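Local coordinates for surface presentation of antigens protein SpaS (Shigella flexneri, PDB 2VT1) that forms the C-terminal cytoplasmic part of a type III secretion exporter protein required for secretion of the Ipa invasion antigens and for invasion, at residues P1-I6 with A31-A36; L22-Q27 with H57-F62. One frame throughout, in Å; residues are numbered along the deposited sequence.

Contact 1 of 2, residues P1-I6 with A31-A36; sequences PTHIAI and AVRKYA
Polar contact first: Arg33 NH1 reaches the carbonyl O of Ile4 at 2.8 Å. The bond is weak, because the N-H...O angle is only 115°. The carbonyl lies at the edge of the guanidinium, near its plane. Arg33 gets there by bending at chi2 and chi3, which turns its end back from the helix to the strand. NH1 has a further partner elsewhere, so this weak bond is not its sole hold.

The flat groups meet next. NH2 of Arg33 comes within 3.7 Å of His3 CD2. Ring and guanidinium planes are 79° apart, and the two side chains cross rather than stack.

The apolar part is small. Ala5 CB sits 4.0 Å from Val32 CG1, and Val32 also packs on Leu22 and Glu24 of strand 19-25. Ala5 additionally touches Ala29, one turn earlier on the helix. Ile4 and Ile6 start from the other side of the strand, where Ile4 meets Tyr54.

The axes of strand 4-6 and helix 31-36 approach to 8.9 Å at 50°. Helix 26-38 thus covers one face of the antiparallel sheet, in the alpha/beta arrangement of this exporter domain. Pro1, Thr2 and His3 are the PTH of the family's NPTH motif, so the chain begins just after the point of autocleavage.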
ATOM      1  N   PRO B   1       9.886  10.003   3.698  1.00 44.92           N
ATOM      2  CA  PRO B   1      11.319   9.951   3.441  1.00 44.38           C
ATOM      3  C   PRO B   1      11.994   8.738   4.065  1.00 43.22           C
ATOM      4  O   PRO B   1      12.288   7.771   3.355  1.00 45.28           O
ATOM      5  CB  PRO B   1      11.822  11.238   4.079  1.00 44.64           C
ATOM      6  CG  PRO B   1      10.705  12.207   3.839  1.00 45.35           C
ATOM      7  CD  PRO B   1       9.425  11.389   3.895  1.00 45.61           C
ATOM      8  N   THR B   2      12.243   8.769   5.371  1.00 40.33           N
ATOM      9  CA  THR B   2      12.906   7.637   6.012  1.00 38.05           C
ATOM     10  C   THR B   2      12.041   6.365   5.930  1.00 34.63           C
ATOM     11  O   THR B   2      12.533   5.312   5.520  1.00 35.91           O
ATOM     12  CB  THR B   2      13.292   7.935   7.481  1.00 38.82           C
ATOM     13  OG1 THR B   2      13.734   9.292   7.596  1.00 42.58           O
ATOM     14  CG2 THR B   2      14.413   6.998   7.946  1.00 38.42           C
ATOM     15  N   HIS B   3      10.768   6.448   6.315  1.00 28.57           N
ATOM     16  CA  HIS B   3       9.887   5.285   6.217  1.00 24.95           C
ATOM     17  C   HIS B   3       8.619   5.622   5.462  1.00 22.36           C
ATOM     18  O   HIS B   3       8.022   6.678   5.678  1.00 20.92           O
ATOM     19  CB  HIS B   3       9.546   4.728   7.592  1.00 23.26           C
ATOM     20  CG  HIS B   3      10.738   4.245   8.345  1.00 22.28           C
ATOM     21  ND1 HIS B   3      11.260   4.923   9.424  1.00 23.76           N
ATOM     22  CD2 HIS B   3      11.533   3.167   8.153  1.00 20.93           C
ATOM     23  CE1 HIS B   3      12.323   4.279   9.869  1.00 22.67           C
ATOM     24  NE2 HIS B   3      12.503   3.204   9.122  1.00 25.38           N
ATOM     25  N   ILE B   4       8.244   4.716   4.565  1.00 19.95           N
ATOM     26  CA  ILE B   4       7.078   4.883   3.690  1.00 20.10           C
ATOM     27  C   ILE B   4       6.172   3.628   3.747  1.00 19.72           C
ATOM     28  O   ILE B   4       6.647   2.496   3.782  1.00 20.29           O
ATOM     29  CB  ILE B   4       7.508   5.126   2.219  1.00 19.32           C
ATOM     30  CG1 ILE B   4       8.284   6.436   2.071  1.00 19.83           C
ATOM     31  CG2 ILE B   4       6.295   5.141   1.307  1.00 21.37           C
ATOM     32  CD1 ILE B   4       9.062   6.536   0.775  1.00 13.31           C
ATOM     33  N   ALA B   5       4.863   3.842   3.777  1.00 18.55           N
ATOM     34  CA  ALA B   5       3.901   2.753   3.673  1.00 18.94           C
ATOM     35  C   ALA B   5       2.843   3.155   2.653  1.00 17.78           C
ATOM     36  O   ALA B   5       2.239   4.214   2.776  1.00 18.57           O
ATOM     37  CB  ALA B   5       3.261   2.479   5.020  1.00 18.99           C
ATOM     38  N   ILE B   6       2.646   2.325   1.634  1.00 16.64           N
ATOM     39  CA  ILE B   6       1.604   2.571   0.630  1.00 15.96           C
ATOM     40  C   ILE B   6       0.689   1.352   0.605  1.00 16.24           C
ATOM     41  O   ILE B   6       1.117   0.201   0.367  1.00 15.08           O
ATOM     42  CB  ILE B   6       2.172   2.834  -0.808  1.00 16.61           C
ATOM     43  CG1 ILE B   6       3.428   3.729  -0.788  1.00 14.69           C
ATOM     44  CG2 ILE B   6       1.066   3.383  -1.743  1.00 14.88           C
ATOM     45  CD1 ILE B   6       3.214   5.256  -0.659  1.00 14.98           C
ATOM     46  N   ALA B  31       3.842   2.008  12.163  1.00 18.35           N
ATOM     47  CA  ALA B  31       2.649   1.523  12.858  1.00 18.11           C
ATOM     48  C   ALA B  31       1.722   0.853  11.861  1.00 16.53           C
ATOM     49  O   ALA B  31       1.095  -0.161  12.167  1.00 17.65           O
ATOM     50  CB  ALA B  31       1.911   2.674  13.582  1.00 17.87           C
ATOM     51  N   VAL B  32       1.638   1.414  10.665  1.00 15.79           N
ATOM     52  CA  VAL B  32       0.890   0.759   9.593  1.00 16.36           C
ATOM     53  C   VAL B  32       1.452  -0.650   9.325  1.00 16.61           C
ATOM     54  O   VAL B  32       0.707  -1.615   9.187  1.00 16.70           O
ATOM     55  CB  VAL B  32       0.892   1.600   8.307  1.00 15.87           C
ATOM     56  CG1 VAL B  32       0.320   0.802   7.166  1.00 14.59           C
ATOM     57  CG2 VAL B  32       0.075   2.877   8.506  1.00 14.01           C
ATOM     58  N   ARG B  33       2.775  -0.773   9.293  1.00 17.79           N
ATOM     59  CA  ARG B  33       3.410  -2.062   9.017  1.00 17.38           C
ATOM     60  C   ARG B  33       3.112  -3.098  10.095  1.00 17.16           C
ATOM     61  O   ARG B  33       2.769  -4.223   9.784  1.00 18.37           O
ATOM     62  CB  ARG B  33       4.916  -1.861   8.825  1.00 19.46           C
ATOM     63  CG  ARG B  33       5.253  -1.533   7.366  1.00 27.32           C
ATOM     64  CD  ARG B  33       6.026  -0.220   7.129  1.00 34.98           C
ATOM     65  NE  ARG B  33       7.467  -0.374   7.309  1.00 39.18           N
ATOM     66  CZ  ARG B  33       8.392   0.413   6.763  1.00 42.08           C
ATOM     67  NH1 ARG B  33       8.048   1.426   5.980  1.00 44.05           N
ATOM     68  NH2 ARG B  33       9.676   0.177   6.998  1.00 43.29           N
ATOM     69  N   LYS B  34       3.228  -2.704  11.356  1.00 15.73           N
ATOM     70  CA  LYS B  34       2.974  -3.580  12.482  1.00 17.29           C
ATOM     71  C   LYS B  34       1.522  -4.054  12.527  1.00 15.78           C
ATOM     72  O   LYS B  34       1.257  -5.223  12.800  1.00 17.11           O
ATOM     73  CB  LYS B  34       3.339  -2.852  13.787  1.00 17.67           C
ATOM     74  CG  LYS B  34       2.921  -3.564  15.069  1.00 23.11           C
ATOM     75  CD  LYS B  34       3.529  -2.881  16.292  1.00 27.85           C
ATOM     76  CE  LYS B  34       3.273  -3.645  17.589  1.00 32.20           C
ATOM     77  NZ  LYS B  34       4.496  -3.610  18.473  1.00 34.58           N
ATOM     78  N   TYR B  35       0.581  -3.146  12.282  1.00 16.81           N
ATOM     79  CA  TYR B  35      -0.845  -3.483  12.267  1.00 16.27           C
ATOM     80  C   TYR B  35      -1.181  -4.399  11.102  1.00 16.51           C
ATOM     81  O   TYR B  35      -1.877  -5.406  11.265  1.00 17.27           O
ATOM     82  CB  TYR B  35      -1.701  -2.211  12.177  1.00 16.94           C
ATOM     83  CG  TYR B  35      -3.184  -2.478  12.274  1.00 14.99           C
ATOM     84  CD1 TYR B  35      -3.790  -2.722  13.503  1.00 16.58           C
ATOM     85  CD2 TYR B  35      -3.978  -2.502  11.135  1.00  9.92           C
ATOM     86  CE1 TYR B  35      -5.150  -2.983  13.590  1.00 11.60           C
ATOM     87  CE2 TYR B  35      -5.316  -2.753  11.215  1.00 15.18           C
ATOM     88  CZ  TYR B  35      -5.910  -2.999  12.442  1.00 14.10           C
ATOM     89  OH  TYR B  35      -7.271  -3.262  12.504  1.00 15.22           O
ATOM     90  N   ALA B  36      -0.697  -4.047   9.925  1.00 15.00           N
ATOM     91  CA  ALA B  36      -0.852  -4.898   8.756  1.00 16.39           C
ATOM     92  C   ALA B  36      -0.407  -6.327   9.059  1.00 18.06           C
ATOM     93  O   ALA B  36      -1.106  -7.277   8.744  1.00 19.51           O
ATOM     94  CB  ALA B  36      -0.062  -4.324   7.568  1.00 16.25           C
TER

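Contact 2 of 2, residues L22-Q27 with H57-F62; sequences LIETNQ and HTKYSF
Lys59, the partner of Glu24 across this contact, places its CB over one face of the Tyr60 ring, 4.2 Å from the ring plane and displaced from its middle. The hydroxyl of Tyr60 is bound by an acidic side chain of a neighbouring chain. The His57 ring has its NE2 bonded to the backbone N of Asp64, and it touches Ile20.

Tyr60 and Ser61 both face Ile20, which makes a G1 beta bulge where strand 61-62 joins strand 19-25. Tyr60 takes the positive phi (54°) of the bulge's first position. Ser61 OG gives a hydrogen bond to Thr58 O at 2.6 Å, which ties the turn before the bulge.

Ile23 carries the apolar contact. Its CG1 branch stands beside the backbone N, with CG2 anti to that N (chi1 -57°). CD1 then meets backbone, not side chains: it lies 3.6 Å from His57 O and 4.0 Å from Thr58 C. Tyr54 of helix 47-56 also packs on Ile23. The backbone N of Ile23 is buried here without a partner.

Glu24 OE2 and Lys59 NZ are 4.3 Å apart, too far for a salt bridge. A water joins them: NZ gives it a hydrogen, and it donates to Glu24 OE2 at 2.7 Å.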
ATOM      1  N   LEU B  22      -3.752   4.232   1.152  1.00 22.94           N
ATOM      2  CA  LEU B  22      -3.108   4.956   2.229  1.00 21.34           C
ATOM      3  C   LEU B  22      -1.682   5.291   1.829  1.00 19.25           C
ATOM      4  O   LEU B  22      -1.037   4.565   1.075  1.00 19.43           O
ATOM      5  CB  LEU B  22      -3.177   4.162   3.557  1.00 22.10           C
ATOM      6  CG  LEU B  22      -2.260   2.963   3.856  1.00 18.09           C
ATOM      7  CD1 LEU B  22      -0.925   3.412   4.426  1.00 16.91           C
ATOM      8  CD2 LEU B  22      -2.927   2.028   4.832  1.00 19.07           C
ATOM      9  N   ILE B  23      -1.224   6.431   2.299  1.00 17.62           N
ATOM     10  CA  ILE B  23       0.171   6.793   2.197  1.00 18.10           C
ATOM     11  C   ILE B  23       0.582   7.398   3.521  1.00 18.51           C
ATOM     12  O   ILE B  23       0.085   8.456   3.900  1.00 17.45           O
ATOM     13  CB  ILE B  23       0.446   7.832   1.103  1.00 17.78           C
ATOM     14  CG1 ILE B  23      -0.039   7.335  -0.269  1.00 17.94           C
ATOM     15  CG2 ILE B  23       1.945   8.150   1.065  1.00 17.26           C
ATOM     16  CD1 ILE B  23       0.362   8.236  -1.439  1.00 14.26           C
ATOM     17  N   GLU B  24       1.482   6.724   4.225  1.00 17.34           N
ATOM     18  CA  GLU B  24       2.007   7.255   5.480  1.00 18.87           C
ATOM     19  C   GLU B  24       3.535   7.208   5.442  1.00 18.48           C
ATOM     20  O   GLU B  24       4.117   6.477   4.644  1.00 17.30           O
ATOM     21  CB  GLU B  24       1.473   6.470   6.682  1.00 17.83           C
ATOM     22  CG  GLU B  24      -0.043   6.416   6.782  1.00 19.32           C
ATOM     23  CD  GLU B  24      -0.689   7.765   7.075  1.00 26.56           C
ATOM     24  OE1 GLU B  24      -0.051   8.617   7.734  1.00 30.66           O
ATOM     25  OE2 GLU B  24      -1.852   7.967   6.668  1.00 28.37           O
ATOM     26  N   THR B  25       4.175   8.016   6.283  1.00 17.50           N
ATOM     27  CA  THR B  25       5.615   8.102   6.318  1.00 17.96           C
ATOM     28  C   THR B  25       6.110   8.044   7.763  1.00 19.38           C
ATOM     29  O   THR B  25       5.357   8.281   8.709  1.00 18.08           O
ATOM     30  CB  THR B  25       6.131   9.446   5.681  1.00 19.83           C
ATOM     31  OG1 THR B  25       5.662  10.566   6.453  1.00 20.97           O
ATOM     32  CG2 THR B  25       5.658   9.602   4.243  1.00 18.71           C
ATOM     33  N   ASN B  26       7.389   7.718   7.915  1.00 19.69           N
ATOM     34  CA  ASN B  26       8.071   7.723   9.207  1.00 19.38           C
ATOM     35  C   ASN B  26       7.381   6.914  10.298  1.00 18.50           C
ATOM     36  O   ASN B  26       7.135   5.736  10.115  1.00 18.60           O
ATOM     37  CB  ASN B  26       8.339   9.165   9.633  1.00 19.50           C
ATOM     38  CG  ASN B  26       9.340   9.848   8.723  1.00 22.62           C
ATOM     39  OD1 ASN B  26      10.267   9.198   8.227  1.00 26.15           O
ATOM     40  ND2 ASN B  26       9.148  11.147   8.477  1.00 22.81           N
ATOM     41  N   GLN B  27       7.101   7.511  11.446  1.00 17.83           N
ATOM     42  CA  GLN B  27       6.623   6.711  12.570  1.00 18.13           C
ATOM     43  C   GLN B  27       5.257   6.122  12.300  1.00 18.35           C
ATOM     44  O   GLN B  27       5.002   4.972  12.656  1.00 19.08           O
ATOM     45  CB  GLN B  27       6.623   7.504  13.884  1.00 19.15           C
ATOM     46  CG  GLN B  27       8.027   7.821  14.408  1.00 22.08           C
ATOM     47  CD  GLN B  27       8.879   6.586  14.644  1.00 23.24           C
ATOM     48  OE1 GLN B  27       8.494   5.666  15.377  1.00 22.77           O
ATOM     49  NE2 GLN B  27      10.056   6.563  14.022  1.00 26.54           N
ATOM     50  N   HIS B  57       2.080  10.350  -6.208  1.00 21.61           N
ATOM     51  CA  HIS B  57       0.649  10.126  -5.986  1.00 22.05           C
ATOM     52  C   HIS B  57       0.101  10.723  -4.691  1.00 22.80           C
ATOM     53  O   HIS B  57       0.833  10.940  -3.723  1.00 20.28           O
ATOM     54  CB  HIS B  57       0.323   8.630  -6.008  1.00 22.79           C
ATOM     55  CG  HIS B  57       0.367   8.013  -7.375  1.00 21.85           C
ATOM     56  ND1 HIS B  57       1.537   7.572  -7.958  1.00 23.12           N
ATOM     57  CD2 HIS B  57      -0.618   7.739  -8.261  1.00 23.00           C
ATOM     58  CE1 HIS B  57       1.271   7.070  -9.151  1.00 23.33           C
ATOM     59  NE2 HIS B  57      -0.029   7.166  -9.362  1.00 21.94           N
ATOM     60  N   THR B  58      -1.202  10.995  -4.703  1.00 23.66           N
ATOM     61  CA  THR B  58      -1.939  11.354  -3.502  1.00 24.54           C
ATOM     62  C   THR B  58      -2.771  10.143  -3.066  1.00 23.38           C
ATOM     63  O   THR B  58      -3.021   9.240  -3.858  1.00 22.51           O
ATOM     64  CB  THR B  58      -2.857  12.598  -3.743  1.00 24.91           C
ATOM     65  OG1 THR B  58      -4.046  12.199  -4.435  1.00 28.53           O
ATOM     66  CG2 THR B  58      -2.137  13.642  -4.564  1.00 26.80           C
ATOM     67  N   LYS B  59      -3.202  10.113  -1.807  1.00 23.67           N
ATOM     68  CA  LYS B  59      -3.935   8.962  -1.293  1.00 23.43           C
ATOM     69  C   LYS B  59      -5.302   8.891  -1.944  1.00 23.83           C
ATOM     70  O   LYS B  59      -5.795   9.883  -2.490  1.00 22.85           O
ATOM     71  CB  LYS B  59      -4.093   9.054   0.227  1.00 25.19           C
ATOM     72  CG  LYS B  59      -4.943  10.221   0.686  1.00 27.03           C
ATOM     73  CD  LYS B  59      -5.512   9.987   2.082  1.00 30.82           C
ATOM     74  CE  LYS B  59      -4.434  10.042   3.160  1.00 29.35           C
ATOM     75  NZ  LYS B  59      -5.042   9.861   4.510  1.00 29.27           N
ATOM     76  N   TYR B  60      -5.915   7.714  -1.863  1.00 22.77           N
ATOM     77  CA  TYR B  60      -7.219   7.463  -2.445  1.00 23.30           C
ATOM     78  C   TYR B  60      -7.249   7.821  -3.925  1.00 25.24           C
ATOM     79  O   TYR B  60      -8.154   8.529  -4.392  1.00 25.50           O
ATOM     80  CB  TYR B  60      -8.309   8.221  -1.686  1.00 23.79           C
ATOM     81  CG  TYR B  60      -8.330   7.933  -0.196  1.00 21.48           C
ATOM     82  CD1 TYR B  60      -8.350   6.628   0.279  1.00 19.75           C
ATOM     83  CD2 TYR B  60      -8.342   8.964   0.727  1.00 22.78           C
ATOM     84  CE1 TYR B  60      -8.376   6.357   1.634  1.00 20.18           C
ATOM     85  CE2 TYR B  60      -8.371   8.706   2.091  1.00 23.14           C
ATOM     86  CZ  TYR B  60      -8.392   7.399   2.537  1.00 23.40           C
ATOM     87  OH  TYR B  60      -8.408   7.136   3.887  1.00 24.27           O
ATOM     88  N   SER B  61      -6.259   7.321  -4.661  1.00 24.42           N
ATOM     89  CA  SER B  61      -6.225   7.501  -6.108  1.00 25.66           C
ATOM     90  C   SER B  61      -5.698   6.240  -6.818  1.00 26.32           C
ATOM     91  O   SER B  61      -4.985   5.421  -6.215  1.00 24.74           O
ATOM     92  CB  SER B  61      -5.392   8.742  -6.476  1.00 26.09           C
ATOM     93  OG  SER B  61      -4.009   8.579  -6.198  1.00 26.51           O
ATOM     94  N   PHE B  62      -6.060   6.081  -8.092  1.00 26.08           N
ATOM     95  CA  PHE B  62      -5.574   4.960  -8.884  1.00 25.82           C
ATOM     96  C   PHE B  62      -4.148   5.176  -9.340  1.00 24.59           C
ATOM     97  O   PHE B  62      -3.734   6.298  -9.564  1.00 23.61           O
ATOM     98  CB  PHE B  62      -6.489   4.724 -10.079  1.00 26.62           C
ATOM     99  CG  PHE B  62      -7.845   4.269  -9.682  1.00 27.53           C
ATOM    100  CD1 PHE B  62      -8.849   5.189  -9.447  1.00 30.95           C
ATOM    101  CD2 PHE B  62      -8.105   2.927  -9.482  1.00 27.84           C
ATOM    102  CE1 PHE B  62     -10.095   4.780  -9.046  1.00 29.48           C
ATOM    103  CE2 PHE B  62      -9.356   2.513  -9.081  1.00 29.34           C
ATOM    104  CZ  PHE B  62     -10.351   3.442  -8.864  1.00 29.93           C
TER
HETATM  105  O   HOH W   1      -3.305  10.264   6.278  1.00 33.22           O

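The centres of contact 1 and contact 2 are about 10 Å apart, and strand 19-25 connects them. It lies between strands 4-9 and 61-62 in the antiparallel sheet. Segments 1-6 and 22-27 are paired directly: Ala5 N lies 2.9 Å from Glu24 O, a probable hydrogen bond, and His3 also bonds to Asn26 through the backbone. Helix 26-38 leaves strand 19-25 and returns in contact 1 to pack on strand 4-9. Contact 2 lies at the other neighbour of the central strand. At Ile6 the sheet continues into a strand of a neighbouring chain, which probably belongs to the part upstream of the cleavage point.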